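Local atomic coordinates of dihydrocoumarin hydrolase, AncDHCH1 (Pseudomonas sp., PDB entry 6C2C), a protein that probably hydrolyses the lactone dihydrocoumarin at a two-zinc site in a metallo-beta-lactamase fold, and is related to methyl-parathion hydrolase. Residues A[39-44]-A[61-66]; A[116-121]-A[207-212]. One frame throughout, in Å; residues are numbered along the deposited sequence.

Interaction 1: A[39-44]-A[61-66]; sequences LPVDKL and LKAPLE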
loop_
_atom_site.group_PDB
_atom_site.type_symbol
_atom_site.label_atom_id
_atom_site.label_comp_id
_atom_site.label_asym_id
_atom_site.label_seq_id
_atom_site.Cartn_x
_atom_site.Cartn_y
_atom_site.Cartn_z
ATOM N N LEU A 39 -0.861 1.664 14.879
ATOM C CA LEU A 39 -2.101 0.914 14.830
ATOM C C LEU A 39 -2.257 0.128 16.128
ATOM O O LEU A 39 -1.305 -0.530 16.567
ATOM C CB LEU A 39 -2.128 -0.055 13.666
ATOM C CG LEU A 39 -2.298 0.565 12.271
ATOM C CD1 LEU A 39 -2.381 -0.518 11.221
ATOM C CD2 LEU A 39 -3.567 1.423 12.315
ATOM N N PRO A 40 -3.441 0.145 16.752
ATOM C CA PRO A 40 -3.706 -0.705 17.925
ATOM C C PRO A 40 -4.039 -2.114 17.464
ATOM O O PRO A 40 -5.195 -2.554 17.488
ATOM C CB PRO A 40 -4.882 0.018 18.598
ATOM C CG PRO A 40 -5.647 0.588 17.490
ATOM C CD PRO A 40 -4.579 1.022 16.439
ATOM N N VAL A 41 -3.005 -2.836 17.019
ATOM C CA VAL A 41 -3.243 -4.131 16.376
ATOM C C VAL A 41 -3.747 -5.194 17.351
ATOM O O VAL A 41 -4.348 -6.174 16.909
ATOM C CB VAL A 41 -1.975 -4.608 15.635
ATOM C CG1 VAL A 41 -1.599 -3.586 14.551
ATOM C CG2 VAL A 41 -0.769 -4.836 16.600
ATOM N N ASP A 42 -3.499 -5.043 18.659
ATOM C CA ASP A 42 -4.054 -5.994 19.608
ATOM C C ASP A 42 -5.579 -5.954 19.560
ATOM O O ASP A 42 -6.246 -6.990 19.672
ATOM C CB ASP A 42 -3.538 -5.662 20.998
ATOM C CG ASP A 42 -3.728 -4.174 21.347
ATOM O OD1 ASP A 42 -3.622 -3.258 20.457
ATOM O OD2 ASP A 42 -3.992 -3.890 22.546
ATOM N N LYS A 43 -6.128 -4.783 19.334
ATOM C CA LYS A 43 -7.553 -4.627 19.211
ATOM C C LYS A 43 -8.113 -4.913 17.812
ATOM O O LYS A 43 -9.143 -5.474 17.694
ATOM C CB LYS A 43 -7.893 -3.219 19.596
ATOM C CG LYS A 43 -9.349 -2.965 19.851
ATOM C CD LYS A 43 -10.126 -2.597 18.613
ATOM C CE LYS A 43 -11.624 -2.802 18.817
ATOM N NZ LYS A 43 -11.911 -4.175 19.198
ATOM N N LEU A 44 -7.385 -4.517 16.782
ATOM C CA LEU A 44 -7.876 -4.644 15.414
ATOM C C LEU A 44 -7.806 -6.080 14.883
ATOM O O LEU A 44 -8.642 -6.476 14.060
ATOM C CB LEU A 44 -7.067 -3.711 14.501
ATOM C CG LEU A 44 -7.261 -2.231 14.752
ATOM C CD1 LEU A 44 -6.091 -1.498 14.126
ATOM C CD2 LEU A 44 -8.558 -1.791 14.156
ATOM N N LEU A 61 8.434 -6.450 19.023
ATOM C CA LEU A 61 7.469 -5.395 18.788
ATOM C C LEU A 61 6.436 -5.392 19.909
ATOM O O LEU A 61 6.283 -6.359 20.669
ATOM C CB LEU A 61 6.760 -5.575 17.429
ATOM C CG LEU A 61 7.661 -5.618 16.202
ATOM C CD1 LEU A 61 6.918 -6.129 14.985
ATOM C CD2 LEU A 61 8.281 -4.249 15.941
ATOM N N LYS A 62 5.682 -4.317 19.950
ATOM C CA LYS A 62 4.590 -4.150 20.890
ATOM C C LYS A 62 3.566 -3.201 20.330
ATOM O O LYS A 62 3.884 -2.404 19.497
ATOM C CB LYS A 62 5.078 -3.659 22.245
ATOM C CG LYS A 62 4.105 -3.899 23.403
ATOM C CD LYS A 62 4.683 -3.387 24.708
ATOM C CE LYS A 62 3.943 -3.890 25.961
ATOM N NZ LYS A 62 2.478 -3.638 25.995
ATOM N N ALA A 63 2.335 -3.364 20.741
ATOM C CA ALA A 63 1.251 -2.486 20.322
ATOM C C ALA A 63 1.216 -1.221 21.172
ATOM O O ALA A 63 1.460 -1.302 22.340
ATOM C CB ALA A 63 -0.075 -3.165 20.349
ATOM N N PRO A 64 0.897 -0.076 20.605
ATOM C CA PRO A 64 0.577 0.196 19.208
ATOM C C PRO A 64 1.808 0.102 18.309
ATOM O O PRO A 64 2.903 0.362 18.692
ATOM C CB PRO A 64 -0.040 1.561 19.244
ATOM C CG PRO A 64 0.369 2.164 20.482
ATOM C CD PRO A 64 0.705 1.117 21.431
ATOM N N LEU A 65 1.541 -0.453 17.151
ATOM C CA LEU A 65 2.541 -0.770 16.214
ATOM C C LEU A 65 2.639 0.251 15.105
ATOM O O LEU A 65 1.702 0.544 14.422
ATOM C CB LEU A 65 2.193 -2.117 15.610
ATOM C CG LEU A 65 3.199 -2.874 14.781
ATOM C CD1 LEU A 65 4.580 -2.697 15.327
ATOM C CD2 LEU A 65 2.836 -4.345 14.653
ATOM N N GLU A 66 3.819 0.781 14.975
ATOM C CA GLU A 66 4.076 1.745 13.901
ATOM C C GLU A 66 4.065 1.009 12.568
ATOM O O GLU A 66 4.921 0.155 12.301
ATOM C CB GLU A 66 5.424 2.414 14.150
ATOM C CG GLU A 66 5.763 3.476 13.111
ATOM C CD GLU A 66 7.008 4.309 13.453
ATOM O OE1 GLU A 66 7.777 3.946 14.401
ATOM O OE2 GLU A 66 7.205 5.349 12.789
#
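A63 turns its methyl group toward the first residues of helix 41-44, where two side chains meet it. D42 OD1 lies 3.5 Å from A63 CB, a van der Waals approach of a carboxylate oxygen to a carbon; D42 CG stands between its own backbone N and carbonyl carbon (chi1 50°), a torsion that carries the carboxylate back toward A63. V41 CG2 adds an apolar contact 4.2 Å from A63 CB.

The peptide bond entering P64 is cis, so the chain bends just before strand 65-75 begins. P64 CA comes within 3.3 Å of L39 O in a CA-H...O contact, and P64 CB sits 3.6 Å from that oxygen.

L65 then makes the only beta bridge between the segments, an antiparallel hydrogen-bonded pair with L39. L65 N donates to L39 O over 2.9 Å with an N-H...O angle of 164°; in return L39 N donates to L65 O at 2.8 Å and 153°. Their side chains share one face of the sheet. On that face L65 CD2 meets V41 CG2 at 4.1 Å, the two side chains crossing obliquely.

L39 O also receives a weak bond from V41 N, closing an inverse gamma turn centred on P40, the N-cap residue of helix 41-44. Strand 27-39 therefore ends beside the start of strand 65-75 and passes directly into this short helix, while L56 of helix 49-58 and V230 from a loop pack against both V41 and L65.

Interaction 2: A[116-121]-A[207-212]; sequences YITHMH and PGHTTY. With ZN (zinc ion), chain D.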
loop_
_atom_site.group_PDB
_atom_site.type_symbol
_atom_site.label_atom_id
_atom_site.label_comp_id
_atom_site.label_asym_id
_atom_site.label_seq_id
_atom_site.Cartn_x
_atom_site.Cartn_y
_atom_site.Cartn_z
ATOM N N TYR A 116 -2.899 3.052 -10.458
ATOM C CA TYR A 116 -3.683 1.845 -10.176
ATOM C C TYR A 116 -3.900 1.735 -8.674
ATOM O O TYR A 116 -2.972 1.835 -7.885
ATOM C CB TYR A 116 -2.996 0.575 -10.706
ATOM C CG TYR A 116 -2.671 0.647 -12.195
ATOM C CD1 TYR A 116 -3.456 1.373 -13.083
ATOM C CD2 TYR A 116 -1.538 0.017 -12.673
ATOM C CE1 TYR A 116 -3.138 1.433 -14.486
ATOM C CE2 TYR A 116 -1.217 0.080 -14.060
ATOM C CZ TYR A 116 -2.012 0.840 -14.897
ATOM O OH TYR A 116 -1.609 0.858 -16.254
ATOM N N ILE A 117 -5.166 1.644 -8.269
ATOM C CA ILE A 117 -5.548 1.668 -6.868
ATOM C C ILE A 117 -5.863 0.245 -6.420
ATOM O O ILE A 117 -6.732 -0.430 -7.006
ATOM C CB ILE A 117 -6.767 2.583 -6.700
ATOM C CG1 ILE A 117 -6.417 4.028 -7.065
ATOM C CG2 ILE A 117 -7.324 2.439 -5.294
ATOM C CD1 ILE A 117 -5.268 4.593 -6.183
ATOM N N THR A 118 -5.156 -0.248 -5.392
ATOM C CA THR A 118 -5.457 -1.611 -4.945
ATOM C C THR A 118 -6.852 -1.684 -4.319
ATOM O O THR A 118 -7.594 -2.625 -4.574
ATOM C CB THR A 118 -4.398 -2.100 -3.933
ATOM O OG1 THR A 118 -4.358 -1.221 -2.779
ATOM C CG2 THR A 118 -3.011 -2.231 -4.595
ATOM N N HIS A 119 -7.238 -0.647 -3.586
ATOM C CA HIS A 119 -8.559 -0.552 -2.990
ATOM C C HIS A 119 -8.753 0.862 -2.475
ATOM O O HIS A 119 -7.783 1.593 -2.247
ATOM C CB HIS A 119 -8.740 -1.569 -1.853
ATOM C CG HIS A 119 -7.848 -1.381 -0.658
ATOM N ND1 HIS A 119 -6.461 -1.413 -0.725
ATOM C CD2 HIS A 119 -8.163 -1.193 0.650
ATOM C CE1 HIS A 119 -5.957 -1.246 0.494
ATOM N NE2 HIS A 119 -6.963 -1.145 1.363
ATOM N N MET A 120 -10.022 1.256 -2.306
ATOM C CA MET A 120 -10.284 2.676 -2.005
ATOM C C MET A 120 -10.334 3.016 -0.523
ATOM O O MET A 120 -11.049 3.928 -0.136
ATOM C CB MET A 120 -11.569 3.120 -2.702
ATOM C CG MET A 120 -11.399 3.007 -4.236
ATOM S SD MET A 120 -12.861 3.696 -5.080
ATOM C CE MET A 120 -12.328 3.393 -6.772
ATOM N N HIS A 121 -9.496 2.423 0.305
ATOM C CA HIS A 121 -9.313 2.916 1.650
ATOM C C HIS A 121 -8.544 4.221 1.636
ATOM O O HIS A 121 -7.828 4.536 0.673
ATOM C CB HIS A 121 -8.600 1.851 2.489
ATOM C CG HIS A 121 -9.505 0.754 2.966
ATOM N ND1 HIS A 121 -9.064 -0.422 3.520
ATOM C CD2 HIS A 121 -10.869 0.665 2.973
ATOM C CE1 HIS A 121 -10.079 -1.199 3.859
ATOM N NE2 HIS A 121 -11.189 -0.551 3.542
ATOM N N PRO A 207 -14.474 -5.092 -1.489
ATOM C CA PRO A 207 -15.149 -5.824 -2.560
ATOM C C PRO A 207 -14.384 -5.886 -3.868
ATOM O O PRO A 207 -14.523 -6.870 -4.612
ATOM C CB PRO A 207 -16.464 -5.045 -2.718
ATOM C CG PRO A 207 -16.725 -4.475 -1.348
ATOM C CD PRO A 207 -15.341 -4.127 -0.785
ATOM N N GLY A 208 -13.587 -4.844 -4.161
ATOM C CA GLY A 208 -12.788 -4.805 -5.384
ATOM C C GLY A 208 -11.293 -4.775 -5.135
ATOM O O GLY A 208 -10.573 -4.312 -6.032
ATOM N N HIS A 209 -10.827 -5.352 -4.012
ATOM C CA HIS A 209 -9.393 -5.283 -3.743
ATOM C C HIS A 209 -8.642 -6.016 -4.861
ATOM O O HIS A 209 -9.017 -7.126 -5.266
ATOM C CB HIS A 209 -9.083 -5.888 -2.366
ATOM C CG HIS A 209 -7.619 -5.755 -2.001
ATOM N ND1 HIS A 209 -6.659 -6.605 -2.534
ATOM C CD2 HIS A 209 -6.963 -4.856 -1.236
ATOM C CE1 HIS A 209 -5.460 -6.223 -2.074
ATOM N NE2 HIS A 209 -5.623 -5.183 -1.285
ATOM N N THR A 210 -7.572 -5.371 -5.381
ATOM C CA THR A 210 -6.885 -5.820 -6.574
ATOM C C THR A 210 -5.380 -5.818 -6.296
ATOM O O THR A 210 -4.846 -4.865 -5.698
ATOM C CB THR A 210 -7.231 -4.909 -7.786
ATOM O OG1 THR A 210 -8.659 -4.966 -7.994
ATOM C CG2 THR A 210 -6.484 -5.407 -9.074
ATOM N N THR A 211 -4.744 -6.887 -6.777
ATOM C CA THR A 211 -3.303 -7.080 -6.808
ATOM C C THR A 211 -2.803 -6.658 -8.176
ATOM O O THR A 211 -3.462 -6.889 -9.180
ATOM C CB THR A 211 -3.047 -8.563 -6.589
ATOM O OG1 THR A 211 -3.394 -8.869 -5.226
ATOM C CG2 THR A 211 -1.587 -8.971 -6.895
ATOM N N TYR A 212 -1.616 -6.063 -8.215
ATOM C CA TYR A 212 -1.072 -5.658 -9.518
ATOM C C TYR A 212 0.206 -6.434 -9.767
ATOM O O TYR A 212 1.153 -6.403 -8.945
ATOM C CB TYR A 212 -0.834 -4.138 -9.650
ATOM C CG TYR A 212 -2.157 -3.413 -9.548
ATOM C CD1 TYR A 212 -3.029 -3.391 -10.656
ATOM C CD2 TYR A 212 -2.552 -2.823 -8.362
ATOM C CE1 TYR A 212 -4.255 -2.794 -10.602
ATOM C CE2 TYR A 212 -3.832 -2.185 -8.286
ATOM C CZ TYR A 212 -4.679 -2.238 -9.404
ATOM O OH TYR A 212 -5.940 -1.607 -9.398
HETATM ZN ZN ZN D . -6.915 -1.187 3.501
HETATM O O HOH W 1 -9.397 -1.749 -7.048
HETATM O O HOH W 2 -6.037 0.382 4.066
HETATM O O HOH W 3 -6.972 -1.636 5.685
#
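Y116 lays its CB over one face of the Y212 ring, 3.6 Å from the centroid and 17° off the normal, a CH-pi contact. The two rings are slid apart and barely overlap; the Y116 hydroxyl instead bonds E114.

I117 O accepts Y212 OH at 2.8 Å, from well above the carbonyl plane. A water lies 3.0 Å from both I117 O and G208 O.

T118 O accepts T210 N at 2.9 Å and a CA-H...O contact from H209. T118 OG1, placed between backbone N and carbonyl carbon (chi1 59°), receives H119 ND1 at 2.9 Å, nearly in the imidazole plane.

H119 carries H209 CD2 over one face of its ring, 3.5 Å from ND1, and binds zinc through NE2 at 2.1 Å. H121 ND1 binds the same zinc at 2.3 Å; H205, D226 and two waters complete the site, while D123 and H124 of this HxHxDH motif bind the second zinc, which shares D226.

With ND1 donating to T118, the H119 proton is placed and NE2 faces the metal. H209, bonded to S202 and the backbone N of D226, is second-shell, so T118 and H209 probably help orient the first-shell ligands.

Both segments of interaction 1 precede those of interaction 2 in the sequence, and their centres lie 24 Å apart, with nearest atoms about 10 Å apart, so they do not meet directly. Both involve the sheet that holds strands 27-39, 65-75 and 114-116: interaction 1 pairs the first two of these at their ends, whereas residues 116-121 leave the third. The other side of interaction 2 belongs to the second sheet, through strand 210-216, so that contact ties the two sheets of the metallo-beta-lactamase sandwich together beside the metals. Interaction 1 is partly buried and more peripheral, yet the L39 side chain comes about 8 Å from a zinc ion, consistent with a place bordering the active-site region.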